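Long-range contacts in DNA alpha-glucosyltransferase (PDB 1XV5), which belongs to the GT-B clan of glycosyltransferases, whose fold sets two Rossmann-like domains face to face across a deep cleft: residues Val132-Asp143 and Glu167-Pro177; Trp209-Phe218 and Gly291-Gln299. All coordinates share one frame; numbering follows the deposited sequence.

Contact 1 of 2, residues Val132-Asp143 and Glu167-Pro177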
loop_
_atom_site.group_PDB
_atom_site.type_symbol
_atom_site.label_atom_id
_atom_site.label_comp_id
_atom_site.label_asym_id
_atom_site.label_seq_id
_atom_site.Cartn_x
_atom_site.Cartn_y
_atom_site.Cartn_z
ATOM N N VAL A 132 -0.709 21.013 3.244
ATOM C CA VAL A 132 -1.281 21.217 1.921
ATOM C C VAL A 132 -1.070 22.648 1.426
ATOM O O VAL A 132 -0.789 22.868 0.248
ATOM C CB VAL A 132 -2.797 20.900 1.922
ATOM C CG1 VAL A 132 -3.427 21.312 0.599
ATOM C CG2 VAL A 132 -3.009 19.410 2.163
ATOM N N ARG A 133 -1.193 23.618 2.326
ATOM C CA ARG A 133 -1.027 25.017 1.947
ATOM C C ARG A 133 0.407 25.379 1.559
ATOM O O ARG A 133 0.628 26.306 0.780
ATOM C CB ARG A 133 -1.515 25.926 3.076
ATOM C CG ARG A 133 -3.012 25.810 3.332
ATOM C CD ARG A 133 -3.476 26.721 4.460
ATOM N NE ARG A 133 -4.912 26.592 4.702
ATOM C CZ ARG A 133 -5.855 27.018 3.869
ATOM N NH1 ARG A 133 -5.522 27.611 2.730
ATOM N NH2 ARG A 133 -7.135 26.844 4.170
ATOM N N ARG A 134 1.377 24.648 2.095
ATOM C CA ARG A 134 2.779 24.910 1.782
ATOM C C ARG A 134 3.206 24.162 0.523
ATOM O O ARG A 134 4.138 24.567 -0.170
ATOM C CB ARG A 134 3.676 24.481 2.948
ATOM C CG ARG A 134 5.172 24.548 2.641
ATOM C CD ARG A 134 5.618 25.972 2.339
ATOM N NE ARG A 134 7.034 26.058 1.976
ATOM C CZ ARG A 134 7.536 25.713 0.794
ATOM N NH1 ARG A 134 8.837 25.830 0.566
ATOM N NH2 ARG A 134 6.740 25.256 -0.165
ATOM N N ALA A 135 2.510 23.071 0.232
ATOM C CA ALA A 135 2.826 22.243 -0.923
ATOM C C ALA A 135 2.815 22.971 -2.261
ATOM O O ALA A 135 1.940 23.789 -2.536
ATOM C CB ALA A 135 1.869 21.057 -0.980
ATOM N N ASP A 136 3.804 22.654 -3.089
ATOM C CA ASP A 136 3.910 23.227 -4.423
ATOM C C ASP A 136 3.318 22.211 -5.391
ATOM O O ASP A 136 2.943 22.544 -6.515
ATOM C CB ASP A 136 5.372 23.492 -4.781
ATOM C CG ASP A 136 6.001 24.549 -3.899
ATOM O OD1 ASP A 136 6.845 24.198 -3.048
ATOM O OD2 ASP A 136 5.641 25.734 -4.051
ATOM N N VAL A 137 3.242 20.964 -4.935
ATOM C CA VAL A 137 2.696 19.866 -5.724
ATOM C C VAL A 137 1.948 18.932 -4.776
ATOM O O VAL A 137 2.476 18.550 -3.730
ATOM C CB VAL A 137 3.815 19.053 -6.420
ATOM C CG1 VAL A 137 3.201 17.961 -7.291
ATOM C CG2 VAL A 137 4.694 19.976 -7.262
ATOM N N ILE A 138 0.726 18.562 -5.148
ATOM C CA ILE A 138 -0.092 17.677 -4.323
ATOM C C ILE A 138 -0.573 16.472 -5.128
ATOM O O ILE A 138 -1.021 16.627 -6.264
ATOM C CB ILE A 138 -1.330 18.419 -3.789
ATOM C CG1 ILE A 138 -0.894 19.675 -3.032
ATOM C CG2 ILE A 138 -2.143 17.499 -2.885
ATOM C CD1 ILE A 138 -2.047 20.594 -2.678
ATOM N N PHE A 139 -0.481 15.285 -4.531
ATOM C CA PHE A 139 -0.915 14.041 -5.177
ATOM C C PHE A 139 -1.927 13.283 -4.313
ATOM O O PHE A 139 -1.851 13.313 -3.081
ATOM C CB PHE A 139 0.258 13.080 -5.398
ATOM C CG PHE A 139 1.229 13.496 -6.464
ATOM C CD1 PHE A 139 2.439 14.093 -6.123
ATOM C CD2 PHE A 139 0.980 13.209 -7.802
ATOM C CE1 PHE A 139 3.390 14.391 -7.100
ATOM C CE2 PHE A 139 1.923 13.503 -8.785
ATOM C CZ PHE A 139 3.132 14.092 -8.433
ATOM N N SER A 140 -2.857 12.586 -4.966
ATOM C CA SER A 140 -3.848 11.769 -4.266
ATOM C C SER A 140 -4.157 10.547 -5.131
ATOM O O SER A 140 -3.864 10.538 -6.324
ATOM C CB SER A 140 -5.138 12.551 -4.007
ATOM O OG SER A 140 -5.933 12.643 -5.175
ATOM N N HIS A 141 -4.753 9.525 -4.527
ATOM C CA HIS A 141 -5.086 8.294 -5.245
ATOM C C HIS A 141 -6.310 8.406 -6.152
ATOM O O HIS A 141 -6.502 7.572 -7.039
ATOM C CB HIS A 141 -5.334 7.150 -4.257
ATOM C CG HIS A 141 -4.090 6.575 -3.655
ATOM N ND1 HIS A 141 -3.137 5.912 -4.398
ATOM C CD2 HIS A 141 -3.663 6.531 -2.371
ATOM C CE1 HIS A 141 -2.179 5.480 -3.596
ATOM N NE2 HIS A 141 -2.475 5.842 -2.361
ATOM N N SER A 142 -7.141 9.422 -5.940
ATOM C CA SER A 142 -8.348 9.553 -6.753
ATOM C C SER A 142 -8.916 10.964 -6.837
ATOM O O SER A 142 -8.957 11.693 -5.844
ATOM C CB SER A 142 -9.424 8.606 -6.215
ATOM O OG SER A 142 -10.649 8.760 -6.914
ATOM N N ASP A 143 -9.361 11.342 -8.032
ATOM C CA ASP A 143 -9.949 12.659 -8.238
ATOM C C ASP A 143 -11.265 12.758 -7.464
ATOM O O ASP A 143 -11.702 13.852 -7.106
ATOM C CB ASP A 143 -10.235 12.906 -9.728
ATOM C CG ASP A 143 -8.979 12.911 -10.584
ATOM O OD1 ASP A 143 -7.912 13.332 -10.093
ATOM O OD2 ASP A 143 -9.061 12.509 -11.767
ATOM N N GLU A 167 -9.287 32.710 -3.167
ATOM C CA GLU A 167 -8.233 31.698 -3.146
ATOM C C GLU A 167 -8.644 30.356 -3.748
ATOM O O GLU A 167 -9.207 29.504 -3.058
ATOM C CB GLU A 167 -7.752 31.479 -1.710
ATOM C CG GLU A 167 -6.517 30.600 -1.596
ATOM C CD GLU A 167 -6.137 30.312 -0.156
ATOM O OE1 GLU A 167 -5.052 29.736 0.070
ATOM O OE2 GLU A 167 -6.926 30.657 0.750
ATOM N N GLU A 168 -8.360 30.168 -5.033
ATOM C CA GLU A 168 -8.687 28.915 -5.704
ATOM C C GLU A 168 -7.903 27.774 -5.072
ATOM O O GLU A 168 -6.740 27.940 -4.705
ATOM C CB GLU A 168 -8.331 28.985 -7.189
ATOM C CG GLU A 168 -9.236 29.861 -8.030
ATOM C CD GLU A 168 -8.878 29.797 -9.501
ATOM O OE1 GLU A 168 -7.747 30.198 -9.854
ATOM O OE2 GLU A 168 -9.722 29.341 -10.302
ATOM N N ALA A 169 -8.540 26.617 -4.946
ATOM C CA ALA A 169 -7.875 25.458 -4.371
ATOM C C ALA A 169 -6.719 25.071 -5.284
ATOM O O ALA A 169 -6.796 25.243 -6.503
ATOM C CB ALA A 169 -8.856 24.297 -4.247
ATOM N N PRO A 170 -5.623 24.560 -4.706
ATOM C CA PRO A 170 -4.470 24.161 -5.515
ATOM C C PRO A 170 -4.790 22.896 -6.308
ATOM O O PRO A 170 -5.729 22.170 -5.980
ATOM C CB PRO A 170 -3.381 23.943 -4.471
ATOM C CG PRO A 170 -4.154 23.438 -3.297
ATOM C CD PRO A 170 -5.352 24.361 -3.272
ATOM N N THR A 171 -4.011 22.640 -7.352
ATOM C CA THR A 171 -4.226 21.468 -8.188
ATOM C C THR A 171 -3.772 20.186 -7.498
ATOM O O THR A 171 -2.717 20.150 -6.866
ATOM C CB THR A 171 -3.456 21.591 -9.517
ATOM O OG1 THR A 171 -3.830 22.806 -10.180
ATOM C CG2 THR A 171 -3.766 20.407 -10.419
ATOM N N VAL A 172 -4.581 19.138 -7.614
ATOM C CA VAL A 172 -4.239 17.844 -7.034
ATOM C C VAL A 172 -4.079 16.879 -8.199
ATOM O O VAL A 172 -4.997 16.709 -9.006
ATOM C CB VAL A 172 -5.344 17.303 -6.098
ATOM C CG1 VAL A 172 -4.936 15.930 -5.550
ATOM C CG2 VAL A 172 -5.585 18.281 -4.952
ATOM N N TYR A 173 -2.909 16.260 -8.289
ATOM C CA TYR A 173 -2.621 15.320 -9.361
ATOM C C TYR A 173 -2.832 13.888 -8.907
ATOM O O TYR A 173 -2.630 13.558 -7.740
ATOM C CB TYR A 173 -1.174 15.478 -9.816
ATOM C CG TYR A 173 -0.842 16.852 -10.339
ATOM C CD1 TYR A 173 -1.171 17.219 -11.643
ATOM C CD2 TYR A 173 -0.204 17.788 -9.528
ATOM C CE1 TYR A 173 -0.871 18.488 -12.128
ATOM C CE2 TYR A 173 0.100 19.061 -10.003
ATOM C CZ TYR A 173 -0.237 19.402 -11.303
ATOM O OH TYR A 173 0.068 20.657 -11.778
ATOM N N ASN A 174 -3.228 13.030 -9.833
ATOM C CA ASN A 174 -3.420 11.634 -9.492
ATOM C C ASN A 174 -2.065 10.942 -9.551
ATOM O O ASN A 174 -1.174 11.368 -10.287
ATOM C CB ASN A 174 -4.371 10.967 -10.479
ATOM C CG ASN A 174 -4.627 9.516 -10.139
ATOM O OD1 ASN A 174 -4.039 8.610 -10.734
ATOM N ND2 ASN A 174 -5.498 9.287 -9.163
ATOM N N PHE A 175 -1.911 9.879 -8.770
ATOM C CA PHE A 175 -0.674 9.115 -8.763
ATOM C C PHE A 175 -0.989 7.678 -8.384
ATOM O O PHE A 175 -2.051 7.392 -7.825
ATOM C CB PHE A 175 0.324 9.696 -7.751
ATOM C CG PHE A 175 0.148 9.171 -6.346
ATOM C CD1 PHE A 175 0.970 8.157 -5.859
ATOM C CD2 PHE A 175 -0.841 9.686 -5.517
ATOM C CE1 PHE A 175 0.813 7.662 -4.561
ATOM C CE2 PHE A 175 -1.013 9.202 -4.219
ATOM C CZ PHE A 175 -0.181 8.186 -3.739
ATOM N N GLN A 176 -0.070 6.779 -8.717
ATOM C CA GLN A 176 -0.193 5.369 -8.363
ATOM C C GLN A 176 1.029 5.088 -7.504
ATOM O O GLN A 176 2.101 5.631 -7.765
ATOM C CB GLN A 176 -0.105 4.463 -9.592
ATOM C CG GLN A 176 -1.198 4.631 -10.610
ATOM C CD GLN A 176 -0.899 3.838 -11.866
ATOM O OE1 GLN A 176 -0.973 2.603 -11.877
ATOM N NE2 GLN A 176 -0.537 4.543 -12.930
ATOM N N PRO A 177 0.887 4.252 -6.463
ATOM C CA PRO A 177 2.020 3.916 -5.589
ATOM C C PRO A 177 2.838 2.838 -6.315
ATOM O O PRO A 177 2.435 1.672 -6.367
ATOM C CB PRO A 177 1.335 3.405 -4.326
ATOM C CG PRO A 177 0.094 2.749 -4.860
ATOM C CD PRO A 177 -0.378 3.698 -5.940
HETATM O O HOH W 1 0.725 22.328 -8.912
HETATM O O HOH W 2 -0.267 21.017 -6.646
HETATM O O HOH W 3 -6.129 11.855 -7.898
HETATM O O HOH W 4 -4.633 6.312 -9.161
#

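Contact 2 of 2, residues Trp209-Phe218 and Gly291-Gln299. With UDP (uridine-5'-diphosphate), chain C.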
loop_
_atom_site.group_PDB
_atom_site.type_symbol
_atom_site.label_atom_id
_atom_site.label_comp_id
_atom_site.label_asym_id
_atom_site.label_seq_id
_atom_site.Cartn_x
_atom_site.Cartn_y
_atom_site.Cartn_z
ATOM N N TRP A 209 -12.148 -3.425 4.776
ATOM C CA TRP A 209 -12.144 -3.233 3.325
ATOM C C TRP A 209 -11.022 -3.997 2.629
ATOM O O TRP A 209 -10.942 -4.006 1.400
ATOM C CB TRP A 209 -12.112 -1.746 2.920
ATOM C CG TRP A 209 -10.967 -0.898 3.389
ATOM C CD1 TRP A 209 -10.971 -0.041 4.454
ATOM C CD2 TRP A 209 -9.698 -0.725 2.741
ATOM N NE1 TRP A 209 -9.792 0.662 4.502
ATOM C CE2 TRP A 209 -8.992 0.263 3.464
ATOM C CE3 TRP A 209 -9.092 -1.303 1.617
ATOM C CZ2 TRP A 209 -7.706 0.688 3.097
ATOM C CZ3 TRP A 209 -7.810 -0.877 1.251
ATOM C CH2 TRP A 209 -7.137 0.108 1.992
ATOM N N LYS A 210 -10.169 -4.651 3.414
ATOM C CA LYS A 210 -9.078 -5.444 2.851
ATOM C C LYS A 210 -9.631 -6.806 2.455
ATOM O O LYS A 210 -8.935 -7.618 1.848
ATOM C CB LYS A 210 -7.951 -5.619 3.874
ATOM C CG LYS A 210 -7.208 -4.334 4.211
ATOM C CD LYS A 210 -6.319 -3.852 3.066
ATOM C CE LYS A 210 -5.529 -2.617 3.484
ATOM N NZ LYS A 210 -4.604 -2.102 2.428
ATOM N N GLY A 211 -10.883 -7.054 2.834
ATOM C CA GLY A 211 -11.550 -8.299 2.487
ATOM C C GLY A 211 -11.183 -9.592 3.194
ATOM O O GLY A 211 -11.302 -10.662 2.600
ATOM N N PHE A 212 -10.758 -9.536 4.453
ATOM C CA PHE A 212 -10.410 -10.779 5.125
ATOM C C PHE A 212 -11.630 -11.655 5.424
ATOM O O PHE A 212 -11.527 -12.879 5.416
ATOM C CB PHE A 212 -9.584 -10.531 6.406
ATOM C CG PHE A 212 -10.257 -9.661 7.437
ATOM C CD1 PHE A 212 -10.006 -8.293 7.485
ATOM C CD2 PHE A 212 -11.105 -10.219 8.389
ATOM C CE1 PHE A 212 -10.587 -7.489 8.471
ATOM C CE2 PHE A 212 -11.693 -9.429 9.378
ATOM C CZ PHE A 212 -11.431 -8.061 9.418
ATOM N N TYR A 213 -12.791 -11.049 5.662
ATOM C CA TYR A 213 -13.980 -11.858 5.931
ATOM C C TYR A 213 -14.325 -12.703 4.714
ATOM O O TYR A 213 -14.791 -13.835 4.843
ATOM C CB TYR A 213 -15.182 -10.980 6.286
ATOM C CG TYR A 213 -15.198 -10.525 7.722
ATOM C CD1 TYR A 213 -15.153 -9.170 8.045
ATOM C CD2 TYR A 213 -15.243 -11.452 8.763
ATOM C CE1 TYR A 213 -15.152 -8.745 9.375
ATOM C CE2 TYR A 213 -15.238 -11.041 10.096
ATOM C CZ TYR A 213 -15.193 -9.686 10.394
ATOM O OH TYR A 213 -15.184 -9.272 11.713
ATOM N N GLN A 214 -14.099 -12.142 3.531
ATOM C CA GLN A 214 -14.386 -12.856 2.297
ATOM C C GLN A 214 -13.438 -14.038 2.112
ATOM O O GLN A 214 -13.802 -15.050 1.502
ATOM C CB GLN A 214 -14.317 -11.892 1.106
ATOM C CG GLN A 214 -15.532 -10.954 1.014
ATOM C CD GLN A 214 -15.632 -9.950 2.165
ATOM O OE1 GLN A 214 -16.730 -9.603 2.605
ATOM N NE2 GLN A 214 -14.489 -9.471 2.640
ATOM N N MET A 215 -12.228 -13.922 2.651
ATOM C CA MET A 215 -11.262 -15.012 2.558
ATOM C C MET A 215 -11.716 -16.152 3.480
ATOM O O MET A 215 -11.676 -17.327 3.101
ATOM C CB MET A 215 -9.867 -14.530 2.968
ATOM C CG MET A 215 -8.750 -15.515 2.635
ATOM S SD MET A 215 -8.530 -15.744 0.850
ATOM C CE MET A 215 -7.647 -17.305 0.815
ATOM N N PHE A 216 -12.149 -15.804 4.690
ATOM C CA PHE A 216 -12.634 -16.809 5.637
ATOM C C PHE A 216 -13.810 -17.546 5.008
ATOM O O PHE A 216 -13.927 -18.769 5.115
ATOM C CB PHE A 216 -13.115 -16.156 6.939
ATOM C CG PHE A 216 -12.010 -15.740 7.870
ATOM C CD1 PHE A 216 -11.094 -16.673 8.351
ATOM C CD2 PHE A 216 -11.911 -14.421 8.303
ATOM C CE1 PHE A 216 -10.097 -16.295 9.252
ATOM C CE2 PHE A 216 -10.919 -14.037 9.203
ATOM C CZ PHE A 216 -10.012 -14.974 9.678
ATOM N N ASP A 217 -14.678 -16.784 4.350
ATOM C CA ASP A 217 -15.870 -17.328 3.707
ATOM C C ASP A 217 -15.479 -18.281 2.580
ATOM O O ASP A 217 -16.020 -19.383 2.468
ATOM C CB ASP A 217 -16.722 -16.184 3.149
ATOM C CG ASP A 217 -18.135 -16.621 2.790
ATOM O OD1 ASP A 217 -18.693 -16.085 1.810
ATOM O OD2 ASP A 217 -18.697 -17.483 3.495
ATOM N N PHE A 218 -14.530 -17.856 1.751
ATOM C CA PHE A 218 -14.083 -18.679 0.633
ATOM C C PHE A 218 -13.426 -19.964 1.130
ATOM O O PHE A 218 -13.574 -21.019 0.520
ATOM C CB PHE A 218 -13.104 -17.894 -0.249
ATOM C CG PHE A 218 -12.816 -18.552 -1.576
ATOM C CD1 PHE A 218 -13.853 -18.881 -2.447
ATOM C CD2 PHE A 218 -11.508 -18.811 -1.969
ATOM C CE1 PHE A 218 -13.587 -19.456 -3.693
ATOM C CE2 PHE A 218 -11.230 -19.384 -3.209
ATOM C CZ PHE A 218 -12.270 -19.707 -4.074
ATOM N N GLY A 291 -2.303 -16.446 -4.408
ATOM C CA GLY A 291 -2.226 -15.322 -3.492
ATOM C C GLY A 291 -3.516 -14.533 -3.591
ATOM O O GLY A 291 -4.059 -14.350 -4.684
ATOM N N TYR A 292 -3.998 -14.049 -2.453
ATOM C CA TYR A 292 -5.245 -13.306 -2.413
ATOM C C TYR A 292 -5.098 -11.889 -1.889
ATOM O O TYR A 292 -4.445 -11.648 -0.878
ATOM C CB TYR A 292 -6.255 -14.043 -1.533
ATOM C CG TYR A 292 -6.644 -15.407 -2.049
ATOM C CD1 TYR A 292 -7.937 -15.655 -2.508
ATOM C CD2 TYR A 292 -5.719 -16.451 -2.081
ATOM C CE1 TYR A 292 -8.304 -16.914 -2.988
ATOM C CE2 TYR A 292 -6.074 -17.714 -2.559
ATOM C CZ TYR A 292 -7.367 -17.936 -3.010
ATOM O OH TYR A 292 -7.722 -19.180 -3.486
ATOM N N GLN A 293 -5.722 -10.956 -2.595
ATOM C CA GLN A 293 -5.720 -9.553 -2.206
ATOM C C GLN A 293 -7.147 -9.168 -2.543
ATOM O O GLN A 293 -7.482 -8.933 -3.705
ATOM C CB GLN A 293 -4.716 -8.764 -3.046
ATOM C CG GLN A 293 -4.157 -7.547 -2.325
ATOM C CD GLN A 293 -5.146 -6.401 -2.246
ATOM O OE1 GLN A 293 -6.349 -6.585 -2.423
ATOM N NE2 GLN A 293 -4.639 -5.207 -1.973
ATOM N N LEU A 294 -7.994 -9.132 -1.521
ATOM C CA LEU A 294 -9.404 -8.859 -1.729
ATOM C C LEU A 294 -9.904 -7.480 -1.321
ATOM O O LEU A 294 -11.051 -7.333 -0.890
ATOM C CB LEU A 294 -10.218 -9.950 -1.025
ATOM C CG LEU A 294 -9.806 -11.380 -1.396
ATOM C CD1 LEU A 294 -10.611 -12.381 -0.572
ATOM C CD2 LEU A 294 -10.016 -11.615 -2.892
ATOM N N SER A 295 -9.059 -6.467 -1.469
ATOM C CA SER A 295 -9.475 -5.113 -1.128
ATOM C C SER A 295 -10.678 -4.739 -1.990
ATOM O O SER A 295 -10.717 -5.022 -3.191
ATOM C CB SER A 295 -8.330 -4.123 -1.343
ATOM O OG SER A 295 -7.358 -4.289 -0.325
ATOM N N LYS A 296 -11.654 -4.099 -1.360
ATOM C CA LYS A 296 -12.897 -3.729 -2.026
ATOM C C LYS A 296 -13.326 -2.298 -1.725
ATOM O O LYS A 296 -14.468 -2.051 -1.319
ATOM C CB LYS A 296 -13.988 -4.702 -1.579
ATOM C CG LYS A 296 -14.074 -4.836 -0.055
ATOM C CD LYS A 296 -14.570 -6.208 0.366
ATOM C CE LYS A 296 -15.988 -6.454 -0.107
ATOM N NZ LYS A 296 -16.450 -7.819 0.252
ATOM N N LEU A 297 -12.410 -1.356 -1.929
ATOM C CA LEU A 297 -12.706 0.050 -1.687
ATOM C C LEU A 297 -13.862 0.519 -2.557
ATOM O O LEU A 297 -14.068 0.015 -3.664
ATOM C CB LEU A 297 -11.483 0.918 -2.002
ATOM C CG LEU A 297 -10.301 0.860 -1.036
ATOM C CD1 LEU A 297 -9.117 1.591 -1.650
ATOM C CD2 LEU A 297 -10.690 1.482 0.304
ATOM N N ASN A 298 -14.618 1.486 -2.053
ATOM C CA ASN A 298 -15.718 2.032 -2.828
ATOM C C ASN A 298 -15.108 2.677 -4.071
ATOM O O ASN A 298 -13.984 3.182 -4.036
ATOM C CB ASN A 298 -16.481 3.081 -2.020
ATOM C CG ASN A 298 -17.622 3.699 -2.804
ATOM O OD1 ASN A 298 -17.406 4.523 -3.695
ATOM N ND2 ASN A 298 -18.848 3.295 -2.484
ATOM N N GLN A 299 -15.866 2.644 -5.160
ATOM C CA GLN A 299 -15.460 3.194 -6.446
ATOM C C GLN A 299 -14.843 4.594 -6.383
ATOM O O GLN A 299 -13.906 4.897 -7.117
ATOM C CB GLN A 299 -16.681 3.212 -7.369
ATOM C CG GLN A 299 -16.411 3.638 -8.792
ATOM C CD GLN A 299 -17.688 3.733 -9.601
ATOM O OE1 GLN A 299 -18.505 2.811 -9.601
ATOM N NE2 GLN A 299 -17.866 4.850 -10.298
HETATM N N1 UDP C . 3.279 -5.310 4.915
HETATM C C2 UDP C . 4.317 -5.938 5.574
HETATM N N3 UDP C . 3.965 -6.559 6.746
HETATM C C4 UDP C . 2.702 -6.622 7.305
HETATM C C5 UDP C . 1.681 -5.957 6.554
HETATM C C6 UDP C . 1.999 -5.337 5.413
HETATM O O2 UDP C . 5.460 -5.949 5.148
HETATM O O4 UDP C . 2.539 -7.221 8.368
HETATM C "C1'" UDP C . 3.596 -4.607 3.667
HETATM C "C2'" UDP C . 2.851 -5.117 2.439
HETATM O "O2'" UDP C . 3.466 -6.275 1.915
HETATM C "C3'" UDP C . 2.951 -3.892 1.539
HETATM C "C4'" UDP C . 2.711 -2.758 2.535
HETATM O "O4'" UDP C . 3.191 -3.263 3.810
HETATM O "O3'" UDP C . 4.274 -3.803 1.008
HETATM C "C5'" UDP C . 1.265 -2.326 2.677
HETATM O "O5'" UDP C . 0.901 -1.495 1.580
HETATM P PA UDP C . -0.478 -1.654 0.796
HETATM O O1A UDP C . -0.458 -0.612 -0.251
HETATM O O2A UDP C . -0.644 -3.077 0.400
HETATM O O3A UDP C . -1.650 -1.322 1.890
HETATM P PB UDP C . -1.692 -0.300 3.170
HETATM O O1B UDP C . -3.081 0.221 3.253
HETATM O O2B UDP C . -1.115 -1.007 4.335
HETATM O O3B UDP C . -0.727 0.893 2.760
HETATM O O HOH W 5 -6.577 -6.826 0.607
#

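Contact 1 of 2, residues Val132-Asp143 and Glu167-Pro177
His141 and Phe175 meet as an offset stack just past the C-terminal ends of the two parallel strands of a beta-alpha-beta unit: strand 137-140, helix 146-155 and edge strand 172-174, the strands being neighbours in a Rossmann-like parallel sheet. Their ring planes are inclined by 30° with centroids 4.4 Å apart, and CZ of Phe175 lies over one face of the imidazole, offset toward its rim. Phe175 reaches this place because its CG sits between the backbone N and the carbonyl carbon (chi1 86°). Pro177 comes to the edge of the same imidazole, CD 3.5 Å from CE1 of His141, so the ring is packed on a face and on its rim while Ser305 holds its ND1.

Along the strands the side chains sort by sheet face. Phe139 and Tyr173 share the one facing helix 388-399, where CD2 of Phe139 approaches CB of Tyr173. The other face, toward helix 146-155, carries Ile138, Val172, Ser140 and Asn174; CG1 of Val172 packs 3.5 Å from OG of Ser140, whose hydroxyl also bonds Asn148. Backbone bonds set the register: Tyr173 N to Ile138 O is nearly straight at 174°, and Ser140 N returns to Tyr173 O.

CD1 of Ile138 reaches back to CG of Pro170, ahead of the second strand, and Arg133, in the helix before the first and also paired with Glu129, offers NH1 to Glu167 in a long salt bridge. At the end of strand 172-174 the Asn174 amide comes near the first segment: its ND2 donates weakly to His141 O at 2.9 Å, while its OD1 is held by Arg304.

Contact 2 of 2, residues Trp209-Phe218 and Gly291-Gln299
Met215 meets Tyr292 across the seam between helix 212-223 and the end of strand 288-293, and its side chain can be followed outward from the helix. CB and CG lead away from the backbone with CG anti to the N (chi1 -168°), and a bend at chi2 then swings the sulfur across the ring. SD comes 3.4 Å from CD1 of Tyr292 and also touches CD1 of Leu294. CE completes the path over the middle of the ring, 3.5 Å from its centroid and 8° off the normal, so the sulfur makes a Met-aromatic contact and the methyl a CH-pi contact on the same face. Phe218, a helical turn further on, takes the rim of Tyr292: CE2 is 3.5 Å from OH, which lies in the plane of the Phe218 ring.

Nearer the helix start the backbones close in. Lys296 N donates to Trp209 O at 2.9 Å, and Gly211, the N-cap residue, brings its CA against Leu294 O with positive phi. Leu297 runs alongside Trp209 and lays CD2 over the indole face, 3.6 Å from the centroid of the six-membered ring. A water donates to both Lys210 O and OG of Ser295, bridging the two segments.

The Lys210 chain, bent at chi2 and then extended, places NZ 2.9 Å from O1B of uridine-5'-diphosphate; Glu307 pairs with the same NZ and also bonds OG of Ser295. A lysine reaching the diphosphate from the C-terminal domain, steadied by a glutamate, is consistent with the nucleotide site of GT-B glycosyltransferases.

How the contacts relate
Read from the N terminus, the chain first lays down most of one parallel sheet, and contact 1 closes a short loop of 23 residues that includes helix 146-155, by adding edge strand 172-174 beside strand 137-140. Only after that does the chain enter the second sheet. Contact 2 closes a longer loop of 72 residues, joining the start of helix 212-223 to the end of strand 288-293. The two loops therefore stand in series, neither nested nor crossed. The centres of contact 1 and contact 2 lie about 29 Å apart, yet the nearest atoms of contact 1 and contact 2 are about 5 Å apart, without touching. Each contact thus ties together one of the two Rossmann-like domains, and Lys210 of contact 2 is one of several residues that bind uridine-5'-diphosphate.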